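PDB 5FOO: 6-phospho-beta-d glycosidase from Streptococcus pyogenes, which probably hydrolyses the beta-glycosidic bond of 6-phosphorylated beta-glucosides, as a 6-phospho-beta-glucosidase of glycoside hydrolase family 1. Local coordinates for residues 216-221 with 291-296. The protein carries 1 engineered substitution. Residues are numbered along the deposited sequence; the frame is centred on the assembly and turned at random.
With EDO (1,2-ethanediol), chain H.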
ATOM      1  N   ASP A 216      -1.604 -22.453  -6.392  1.00 27.32           N
ATOM      2  CA  ASP A 216      -0.249 -22.644  -6.981  1.00 27.54           C
ATOM      3  C   ASP A 216       0.524 -21.364  -7.235  1.00 26.66           C
ATOM      4  O   ASP A 216       1.625 -21.400  -7.747  1.00 27.97           O
ATOM      5  CB  ASP A 216      -0.354 -23.437  -8.291  1.00 29.73           C
ATOM      6  CG  ASP A 216      -1.316 -22.794  -9.292  1.00 32.54           C
ATOM      7  OD1 ASP A 216      -2.252 -22.077  -8.852  1.00 30.26           O
ATOM      8  OD2 ASP A 216      -1.174 -23.057 -10.508  1.00 30.68           O
ATOM      9  N   GLY A 217      -0.025 -20.214  -6.850  1.00 29.73           N
ATOM     10  CA  GLY A 217       0.633 -18.929  -7.078  1.00 29.92           C
ATOM     11  C   GLY A 217       1.357 -18.445  -5.822  1.00 32.87           C
ATOM     12  O   GLY A 217       1.736 -19.244  -5.011  1.00 27.62           O
ATOM     13  N   ARG A 218       1.521 -17.128  -5.639  1.00 27.35           N
ATOM     14  CA  ARG A 218       2.271 -16.634  -4.516  1.00 28.16           C
ATOM     15  C   ARG A 218       1.452 -15.641  -3.732  1.00 28.77           C
ATOM     16  O   ARG A 218       0.568 -15.034  -4.297  1.00 24.95           O
ATOM     17  CB  ARG A 218       3.627 -16.072  -4.986  1.00 29.30           C
ATOM     18  CG  ARG A 218       4.594 -17.235  -5.311  1.00 30.92           C
ATOM     19  CD  ARG A 218       5.995 -16.761  -5.652  1.00 33.14           C
ATOM     20  NE  ARG A 218       5.958 -15.956  -6.874  1.00 38.92           N
ATOM     21  CZ  ARG A 218       7.010 -15.301  -7.392  1.00 41.49           C
ATOM     22  NH1 ARG A 218       8.195 -15.358  -6.759  1.00 38.96           N
ATOM     23  NH2 ARG A 218       6.861 -14.566  -8.524  1.00 37.01           N
ATOM     24  N   ILE A 219       1.714 -15.540  -2.422  1.00 24.64           N
ATOM     25  CA  ILE A 219       1.001 -14.672  -1.538  1.00 24.74           C
ATOM     26  C   ILE A 219       1.947 -13.977  -0.630  1.00 25.93           C
ATOM     27  O   ILE A 219       2.912 -14.568  -0.163  1.00 25.12           O
ATOM     28  CB  ILE A 219      -0.085 -15.376  -0.741  1.00 25.98           C
ATOM     29  CG1 ILE A 219      -0.896 -14.340   0.041  1.00 22.34           C
ATOM     30  CG2 ILE A 219       0.465 -16.505   0.129  1.00 28.04           C
ATOM     31  CD1 ILE A 219      -2.244 -14.828   0.390  1.00 24.09           C
ATOM     32  N   GLY A 220       1.723 -12.667  -0.486  1.00 25.85           N
ATOM     33  CA  GLY A 220       2.568 -11.848   0.328  1.00 24.74           C
ATOM     34  C   GLY A 220       1.786 -10.747   0.962  1.00 24.32           C
ATOM     35  O   GLY A 220       0.574 -10.872   1.182  1.00 22.70           O
ATOM     36  N   THR A 221       2.510  -9.693   1.338  1.00 24.40           N
ATOM     37  CA  THR A 221       1.885  -8.488   1.884  1.00 25.32           C
ATOM     38  C   THR A 221       2.667  -7.300   1.361  1.00 26.25           C
ATOM     39  O   THR A 221       3.724  -7.488   0.784  1.00 24.68           O
ATOM     40  CB  THR A 221       1.759  -8.561   3.424  1.00 29.67           C
ATOM     41  OG1 THR A 221       0.878  -7.524   3.869  1.00 29.87           O
ATOM     42  CG2 THR A 221       3.152  -8.420   4.110  1.00 27.27           C
ATOM     43  N   VAL A 291       5.261 -14.984   4.282  1.00 26.54           N
ATOM     44  CA  VAL A 291       5.044 -14.573   2.901  1.00 28.30           C
ATOM     45  C   VAL A 291       5.936 -15.330   1.913  1.00 28.81           C
ATOM     46  O   VAL A 291       6.999 -15.739   2.279  1.00 27.98           O
ATOM     47  CB  VAL A 291       5.285 -13.069   2.729  1.00 27.57           C
ATOM     48  CG1 VAL A 291       4.338 -12.241   3.623  1.00 28.44           C
ATOM     49  CG2 VAL A 291       6.755 -12.706   2.918  1.00 25.80           C
ATOM     50  N   ASP A 292       5.511 -15.481   0.664  1.00 28.10           N
ATOM     51  CA  ASP A 292       6.408 -15.980  -0.470  1.00 28.35           C
ATOM     52  C   ASP A 292       7.263 -14.845  -0.984  1.00 27.23           C
ATOM     53  O   ASP A 292       8.384 -15.020  -1.454  1.00 27.91           O
ATOM     54  CB  ASP A 292       5.525 -16.458  -1.624  1.00 28.53           C
ATOM     55  CG  ASP A 292       4.672 -17.599  -1.217  1.00 31.04           C
ATOM     56  OD1 ASP A 292       5.315 -18.487  -0.670  1.00 30.78           O
ATOM     57  OD2 ASP A 292       3.418 -17.657  -1.383  1.00 32.57           O
ATOM     58  N   TYR A 293       6.716 -13.641  -0.891  1.00 26.61           N
ATOM     59  CA  TYR A 293       7.342 -12.463  -1.431  1.00 25.02           C
ATOM     60  C   TYR A 293       6.700 -11.190  -0.850  1.00 25.90           C
ATOM     61  O   TYR A 293       5.704 -11.272  -0.113  1.00 22.65           O
ATOM     62  CB  TYR A 293       7.306 -12.485  -2.969  1.00 25.32           C
ATOM     63  CG  TYR A 293       6.013 -12.517  -3.700  1.00 25.06           C
ATOM     64  CD1 TYR A 293       4.792 -12.437  -3.086  1.00 24.67           C
ATOM     65  CD2 TYR A 293       6.028 -12.584  -5.103  1.00 29.53           C
ATOM     66  CE1 TYR A 293       3.627 -12.445  -3.792  1.00 24.40           C
ATOM     67  CE2 TYR A 293       4.861 -12.616  -5.829  1.00 26.34           C
ATOM     68  CZ  TYR A 293       3.668 -12.491  -5.168  1.00 27.19           C
ATOM     69  OH  TYR A 293       2.497 -12.515  -5.877  1.00 30.65           O
ATOM     70  N   LEU A 294       7.290 -10.040  -1.136  1.00 24.37           N
ATOM     71  CA  LEU A 294       6.784  -8.770  -0.593  1.00 25.75           C
ATOM     72  C   LEU A 294       6.614  -7.754  -1.662  1.00 26.31           C
ATOM     73  O   LEU A 294       7.375  -7.713  -2.656  1.00 27.38           O
ATOM     74  CB  LEU A 294       7.736  -8.165   0.410  1.00 23.76           C
ATOM     75  CG  LEU A 294       7.810  -8.877   1.758  1.00 25.77           C
ATOM     76  CD1 LEU A 294       9.045  -8.371   2.478  1.00 27.04           C
ATOM     77  CD2 LEU A 294       6.562  -8.765   2.620  1.00 24.04           C
ATOM     78  N   GLY A 295       5.650  -6.889  -1.430  1.00 21.68           N
ATOM     79  CA  GLY A 295       5.710  -5.580  -2.045  1.00 26.03           C
ATOM     80  C   GLY A 295       6.227  -4.604  -1.024  1.00 24.54           C
ATOM     81  O   GLY A 295       5.848  -4.670   0.170  1.00 27.18           O
ATOM     82  N   LEU A 296       7.108  -3.732  -1.476  1.00 25.33           N
ATOM     83  CA  LEU A 296       7.674  -2.697  -0.654  1.00 27.68           C
ATOM     84  C   LEU A 296       7.360  -1.363  -1.277  1.00 26.30           C
ATOM     85  O   LEU A 296       7.651  -1.158  -2.436  1.00 28.43           O
ATOM     86  CB  LEU A 296       9.181  -2.841  -0.510  1.00 27.15           C
ATOM     87  CG  LEU A 296       9.542  -4.110   0.231  1.00 30.68           C
ATOM     88  CD1 LEU A 296      11.040  -4.132   0.416  1.00 31.87           C
ATOM     89  CD2 LEU A 296       8.862  -4.234   1.594  1.00 31.65           C
TER
HETATM   90  C1  EDO H1465       3.293 -15.724 -10.368  0.80 33.61           C
HETATM   91  O1  EDO H1465       4.098 -14.844  -9.587  0.80 33.69           O
HETATM   92  C2  EDO H1465       3.270 -17.100  -9.788  0.80 35.81           C
HETATM   93  O2  EDO H1465       3.756 -16.955  -8.478  0.80 37.04           O
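Asp292 grips both backbone polar atoms of Ile219, N and O. Its OD2 takes the amide hydrogen of Ile219 N at 2.9 Å, using the lone pair turned away from the other oxygen, and its own N gives a nearly straight bond (168°) to Ile219 O. With CG beside its own backbone N (chi1 -62°), the aspartate swings its carboxylate back alongside Ile219, where OD2 accepts from a strand amide much as a neighbouring carbonyl might. The second oxygen, OD1, forms a salt bridge with Arg208, so the carboxylate links the end of helix 186-208 to the start of strand 218-224.

The Arg218 side chain crosses that of Tyr293 at about a right angle. Arg218 CB sits over the ring face, 3.8 Å from its centroid, in a CH-pi contact. The chain then bends at chi3 and carries the guanidinium out past the ring rim, where Tyr293 CD2 lies over the centre of its face, 3.7 Å from the plane; the two planes are 40° apart. Arg218 NE and NH2 bind a 1,2-ethanediol, probably from the crystallisation liquor, NH2 reaching O1 at 3.0 Å. Tyr293 OH is hydrogen-bonded with Asp159 OD1, an atom that also binds the diol, while Phe161 and Phe411 meet the ring.

Further along, Gly220 CA comes to 3.2 Å from Tyr293 O in a CA-H...O contact. Gly295 N donates to Thr221 O at 3.0 Å. The Thr221 and Leu294 side chains lie side by side, pointing the same way, with Thr221 CG2 3.7 Å from Leu294 CD2, and both touch helix 235-258. The segments thus join neighbouring parallel strands 218-224 and 293-297, the fifth and sixth of the closed eight-stranded TIM barrel of glycoside hydrolase family 1.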